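Local coordinates for endoglucanase (Clostridium thermocellum, PDB 2E4T), which probably cuts internal beta-1,4-glucan bonds of cellulose and xyloglucan, this chain being the glycoside hydrolase family 44 catalytic domain of a larger multidomain protein, at residues Ala40-Gly45 against Ala356-Asp361; Tyr224-Gly229 against Gly385-Thr390. All coordinates share one frame; numbering follows the deposited sequence.

In the fold
Both contacts cross the inside of one TIM barrel. Contact 1 joins strands 40-43 and 354-360, the second and seventh, toward their C-terminal ends, and all its touching residues are buried. Contact 2 joins the fifth and eighth strands, 226-232 and 388-391, where these begin, and is only partly buried. The chemistry follows the place: an arginine-glutamate salt bridge with a polar surround in contact 1, a tyrosine-glutamate hydrogen bond above a small apolar cluster in contact 2. Their centres lie about 10 Å apart. Strands 354-360 and 388-391 are neighbours in the sheet, and T358 O is 2.7 Å from T390 OG1, probably a hydrogen bond.

Contact 1 (Ala40-Gly45 against Ala356-Asp361); sequences AKRFGG and AITEYD
R42 and T358 face each other across the interior of a TIM barrel, their CA atoms 7.5 Å apart on strands that share no backbone hydrogen bond here. R42 stands on the second strand of the barrel and T358 on the seventh, and the chain turns a corner at E359 just beyond. With CG anti to the backbone N (chi1 171°) and the chain extended as far as NE, R42 reaches across the barrel interior and past T358, which it crosses at about a right angle; CD and NE each come within 3.6 Å of T358 CB. The guanidinium is held between two surfaces: T358 OG1 lies 3.5 Å above the plane, displaced toward the rim, while G44 CA covers the centre of the opposite face. T358 OG1 itself is hydrogen-bonded to D281 OD1 on strand 279-284. The edge of the guanidinium meets the carboxylate of E359 in a salt bridge, the two planes inclined at 66°. N31 OD1 also takes a bond from R42 NH1, and N185 OD1 one from NH2, so three acceptors fix the rotation of the group. The other carboxylate oxygen, E359 OE1, is hydrogen-bonded to Y285 OH, and thus both ends of the carboxylate are tied down. In clan GH-A glycosidases the nucleophile sits at the end of the seventh strand, and the position of E359 is consistent with that role; R42 would then be a second-shell residue that orients it. G45 CA passes 3.7 Å from E359 OE2. That same oxygen receives R42 NH1 at 3.0 Å through its anti lone pair, with an N-H...O angle of 157°.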
loop_
_atom_site.group_PDB
_atom_site.type_symbol
_atom_site.label_atom_id
_atom_site.label_comp_id
_atom_site.label_asym_id
_atom_site.label_seq_id
_atom_site.Cartn_x
_atom_site.Cartn_y
_atom_site.Cartn_z
ATOM N N ALA A 40 0.498 9.195 1.172
ATOM C CA ALA A 40 1.204 8.423 2.192
ATOM C C ALA A 40 2.576 8.067 1.572
ATOM O O ALA A 40 2.710 7.894 0.368
ATOM C CB ALA A 40 0.448 7.134 2.589
ATOM N N LYS A 41 3.575 7.980 2.479
ATOM C CA LYS A 41 4.901 7.507 2.101
ATOM C C LYS A 41 5.302 6.390 3.051
ATOM O O LYS A 41 5.255 6.565 4.275
ATOM C CB LYS A 41 5.942 8.639 2.167
ATOM C CG LYS A 41 5.883 9.596 1.001
ATOM C CD LYS A 41 6.099 8.959 -0.382
ATOM C CE LYS A 41 7.367 8.151 -0.548
ATOM N NZ LYS A 41 8.615 8.983 -0.433
ATOM N N ARG A 42 5.731 5.263 2.468
ATOM C CA ARG A 42 6.241 4.126 3.237
ATOM C C ARG A 42 7.742 3.984 3.024
ATOM O O ARG A 42 8.207 3.939 1.884
ATOM C CB ARG A 42 5.551 2.832 2.773
ATOM C CG ARG A 42 6.183 1.564 3.374
ATOM C CD ARG A 42 5.331 0.371 3.025
ATOM N NE ARG A 42 5.826 -0.911 3.504
ATOM C CZ ARG A 42 6.485 -1.807 2.782
ATOM N NH1 ARG A 42 6.954 -1.525 1.579
ATOM N NH2 ARG A 42 6.632 -3.031 3.338
ATOM N N PHE A 43 8.453 3.906 4.181
ATOM C CA PHE A 43 9.856 3.507 4.230
ATOM C C PHE A 43 9.854 2.017 4.550
ATOM O O PHE A 43 9.560 1.646 5.697
ATOM C CB PHE A 43 10.558 4.317 5.331
ATOM C CG PHE A 43 11.971 3.887 5.614
ATOM C CD1 PHE A 43 13.017 4.235 4.731
ATOM C CD2 PHE A 43 12.287 3.175 6.770
ATOM C CE1 PHE A 43 14.335 3.852 4.990
ATOM C CE2 PHE A 43 13.641 2.830 7.060
ATOM C CZ PHE A 43 14.625 3.176 6.166
ATOM N N GLY A 44 10.030 1.177 3.524
ATOM C CA GLY A 44 9.845 -0.244 3.718
ATOM C C GLY A 44 10.516 -1.010 2.606
ATOM O O GLY A 44 11.244 -0.462 1.777
ATOM N N GLY A 45 10.252 -2.328 2.575
ATOM C CA GLY A 45 10.867 -3.195 1.614
ATOM C C GLY A 45 12.186 -3.791 2.117
ATOM O O GLY A 45 12.588 -3.588 3.274
ATOM N N ALA A 356 -4.244 -2.554 4.980
ATOM C CA ALA A 356 -3.368 -1.783 4.105
ATOM C C ALA A 356 -2.704 -2.717 3.099
ATOM O O ALA A 356 -2.330 -3.848 3.422
ATOM C CB ALA A 356 -2.291 -1.048 4.910
ATOM N N ILE A 357 -2.521 -2.180 1.882
ATOM C CA ILE A 357 -1.809 -2.870 0.794
ATOM C C ILE A 357 -0.533 -2.057 0.584
ATOM O O ILE A 357 -0.532 -1.045 -0.114
ATOM C CB ILE A 357 -2.646 -2.979 -0.490
ATOM C CG1 ILE A 357 -4.084 -3.452 -0.203
ATOM C CG2 ILE A 357 -1.902 -3.846 -1.467
ATOM C CD1 ILE A 357 -4.227 -4.810 0.446
ATOM N N THR A 358 0.560 -2.485 1.268
ATOM C CA THR A 358 1.730 -1.627 1.375
ATOM C C THR A 358 2.765 -1.821 0.239
ATOM O O THR A 358 3.710 -1.019 0.149
ATOM C CB THR A 358 2.397 -1.762 2.743
ATOM O OG1 THR A 358 2.815 -3.102 2.925
ATOM C CG2 THR A 358 1.507 -1.203 3.837
ATOM N N GLU A 359 2.556 -2.816 -0.620
ATOM C CA GLU A 359 3.246 -2.882 -1.895
ATOM C C GLU A 359 2.257 -3.502 -2.877
ATOM O O GLU A 359 1.551 -4.474 -2.533
ATOM C CB GLU A 359 4.507 -3.750 -1.917
ATOM C CG GLU A 359 5.596 -3.241 -1.006
ATOM C CD GLU A 359 6.882 -4.045 -1.024
ATOM O OE1 GLU A 359 7.134 -4.794 -2.012
ATOM O OE2 GLU A 359 7.684 -3.878 -0.056
ATOM N N TYR A 360 2.238 -2.998 -4.106
ATOM C CA TYR A 360 1.498 -3.579 -5.198
ATOM C C TYR A 360 2.027 -2.899 -6.475
ATOM O O TYR A 360 2.628 -1.802 -6.431
ATOM C CB TYR A 360 -0.030 -3.357 -5.075
ATOM C CG TYR A 360 -0.445 -1.892 -5.153
ATOM C CD1 TYR A 360 -0.797 -1.341 -6.376
ATOM C CD2 TYR A 360 -0.439 -1.077 -4.038
ATOM C CE1 TYR A 360 -1.127 -0.015 -6.520
ATOM C CE2 TYR A 360 -0.786 0.282 -4.143
ATOM C CZ TYR A 360 -1.109 0.799 -5.385
ATOM O OH TYR A 360 -1.420 2.122 -5.569
ATOM N N ASP A 361 1.758 -3.541 -7.622
ATOM C CA ASP A 361 2.110 -3.004 -8.953
ATOM C C ASP A 361 1.376 -3.863 -9.948
ATOM O O ASP A 361 1.609 -5.071 -10.010
ATOM C CB ASP A 361 3.614 -3.085 -9.152
ATOM C CG ASP A 361 4.078 -2.683 -10.557
ATOM O OD1 ASP A 361 3.303 -2.059 -11.302
ATOM O OD2 ASP A 361 5.286 -2.965 -10.882
#

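Contact 2 (Tyr224-Gly229 against Gly385-Thr390)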
loop_
_atom_site.group_PDB
_atom_site.type_symbol
_atom_site.label_atom_id
_atom_site.label_comp_id
_atom_site.label_asym_id
_atom_site.label_seq_id
_atom_site.Cartn_x
_atom_site.Cartn_y
_atom_site.Cartn_z
ATOM N N TYR A 224 -0.132 6.669 20.453
ATOM C CA TYR A 224 -1.012 7.028 19.345
ATOM C C TYR A 224 -0.532 6.425 18.032
ATOM O O TYR A 224 -1.248 6.517 17.007
ATOM C CB TYR A 224 -1.054 8.571 19.193
ATOM C CG TYR A 224 -1.467 9.188 20.500
ATOM C CD1 TYR A 224 -2.766 9.168 20.936
ATOM C CD2 TYR A 224 -0.523 9.760 21.335
ATOM C CE1 TYR A 224 -3.099 9.707 22.209
ATOM C CE2 TYR A 224 -0.819 10.320 22.585
ATOM C CZ TYR A 224 -2.106 10.252 23.021
ATOM O OH TYR A 224 -2.457 10.781 24.246
ATOM N N ALA A 225 0.661 5.837 18.001
ATOM C CA ALA A 225 1.197 5.312 16.739
ATOM C C ALA A 225 0.453 4.039 16.347
ATOM O O ALA A 225 0.101 3.222 17.214
ATOM C CB ALA A 225 2.688 5.037 16.915
ATOM N N GLU A 226 0.271 3.867 15.045
ATOM C CA GLU A 226 -0.400 2.672 14.524
ATOM C C GLU A 226 0.636 1.630 14.148
ATOM O O GLU A 226 1.621 1.961 13.460
ATOM C CB GLU A 226 -1.250 3.057 13.307
ATOM C CG GLU A 226 -2.472 3.817 13.745
ATOM C CD GLU A 226 -3.373 4.262 12.604
ATOM O OE1 GLU A 226 -2.876 4.718 11.551
ATOM O OE2 GLU A 226 -4.592 4.151 12.757
ATOM N N ILE A 227 0.371 0.392 14.562
ATOM C CA ILE A 227 1.241 -0.736 14.221
ATOM C C ILE A 227 0.628 -1.523 13.082
ATOM O O ILE A 227 -0.548 -1.941 13.110
ATOM C CB ILE A 227 1.428 -1.636 15.494
ATOM C CG1 ILE A 227 2.297 -0.921 16.517
ATOM C CG2 ILE A 227 1.981 -3.006 15.097
ATOM C CD1 ILE A 227 3.833 -0.890 16.098
ATOM N N PHE A 228 1.479 -1.735 12.054
ATOM C CA PHE A 228 1.142 -2.449 10.834
ATOM C C PHE A 228 1.893 -3.786 10.806
ATOM O O PHE A 228 3.111 -3.821 11.069
ATOM C CB PHE A 228 1.653 -1.650 9.596
ATOM C CG PHE A 228 0.899 -0.392 9.261
ATOM C CD1 PHE A 228 0.802 0.666 10.158
ATOM C CD2 PHE A 228 0.314 -0.255 8.002
ATOM C CE1 PHE A 228 0.141 1.838 9.814
ATOM C CE2 PHE A 228 -0.330 0.930 7.650
ATOM C CZ PHE A 228 -0.428 1.982 8.578
ATOM N N GLY A 229 1.191 -4.855 10.430
ATOM C CA GLY A 229 1.864 -6.110 10.189
ATOM C C GLY A 229 0.883 -7.077 9.561
ATOM O O GLY A 229 -0.331 -6.829 9.570
ATOM N N GLY A 385 -12.951 0.114 1.404
ATOM C CA GLY A 385 -12.542 0.413 2.764
ATOM C C GLY A 385 -11.112 0.129 3.120
ATOM O O GLY A 385 -10.800 0.055 4.334
ATOM N N VAL A 386 -10.207 0.051 2.139
ATOM C CA VAL A 386 -8.793 -0.028 2.474
ATOM C C VAL A 386 -8.360 1.271 3.137
ATOM O O VAL A 386 -8.800 2.359 2.774
ATOM C CB VAL A 386 -7.979 -0.327 1.176
ATOM C CG1 VAL A 386 -6.511 -0.212 1.370
ATOM C CG2 VAL A 386 -8.368 -1.698 0.640
ATOM N N TYR A 387 -7.487 1.141 4.161
ATOM C CA TYR A 387 -7.047 2.286 4.948
ATOM C C TYR A 387 -5.833 3.021 4.365
ATOM O O TYR A 387 -5.750 4.259 4.390
ATOM C CB TYR A 387 -6.686 1.777 6.350
ATOM C CG TYR A 387 -6.138 2.821 7.271
ATOM C CD1 TYR A 387 -6.914 3.917 7.671
ATOM C CD2 TYR A 387 -4.847 2.701 7.786
ATOM C CE1 TYR A 387 -6.398 4.869 8.543
ATOM C CE2 TYR A 387 -4.350 3.640 8.703
ATOM C CZ TYR A 387 -5.150 4.706 9.090
ATOM O OH TYR A 387 -4.718 5.652 9.990
ATOM N N LEU A 388 -4.857 2.261 3.875
ATOM C CA LEU A 388 -3.609 2.852 3.391
ATOM C C LEU A 388 -3.133 1.946 2.265
ATOM O O LEU A 388 -3.271 0.718 2.337
ATOM C CB LEU A 388 -2.582 2.974 4.532
ATOM C CG LEU A 388 -1.209 3.538 4.155
ATOM C CD1 LEU A 388 -0.621 4.339 5.303
ATOM C CD2 LEU A 388 -0.218 2.451 3.736
ATOM N N ALA A 389 -2.519 2.558 1.227
ATOM C CA ALA A 389 -1.894 1.748 0.180
ATOM C C ALA A 389 -0.729 2.555 -0.359
ATOM O O ALA A 389 -0.779 3.777 -0.459
ATOM C CB ALA A 389 -2.902 1.365 -0.906
ATOM N N THR A 390 0.318 1.798 -0.741
ATOM C CA THR A 390 1.539 2.406 -1.256
ATOM C C THR A 390 2.066 1.581 -2.440
ATOM O O THR A 390 2.515 0.439 -2.266
ATOM C CB THR A 390 2.617 2.595 -0.109
ATOM O OG1 THR A 390 2.672 1.443 0.721
ATOM C CG2 THR A 390 2.269 3.760 0.779
#
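At the N-terminal mouth of the TIM barrel, the start of the fifth strand faces the entry to the eighth, and E226 and F228 of the former reach across to Y387 and L388 of the latter. The strands are not neighbours: the CA atoms of F228 and L388, the nearest pair, are 10.3 Å apart, and side chains span the interval. E226 and Y387 come from opposite directions, the tyrosine with CG anti to its N (chi1 177°), which sends the ring out over the barrel end. Its hydroxyl gives a short hydrogen bond to the carboxylate, Y387 OH to E226 OE1 at 2.6 Å, entering at the syn lone pair on the side of the second oxygen. Carboxylate and phenol ring stand nearly perpendicular, 79° apart, and the oxygen meets the ring at its edge rather than over a face. E226 OE1 also accepts from Y104 OH, and E226 OE2 forms a salt bridge with K354, so the acid is shared by several strands of the barrel; the lysine would be expected to favour its ionised form. Deeper in, the contact turns apolar. F228 CZ comes up to the edge of the Y387 ring, near its plane, 4.3 Å from Y387 CE2. F228 crosses L388 at about a right angle, its CZ 4.0 Å from L388 CD1, and A356 touches both side chains from the seventh strand. Y387 O is hydrogen-bonded to S24 OG, which ties the approach to the eighth strand to the chain ahead of the first. A polar rim over inward-facing apolar residues, brought together from the non-adjacent fifth and eighth strands, helps to fill this end of the eight-stranded TIM barrel.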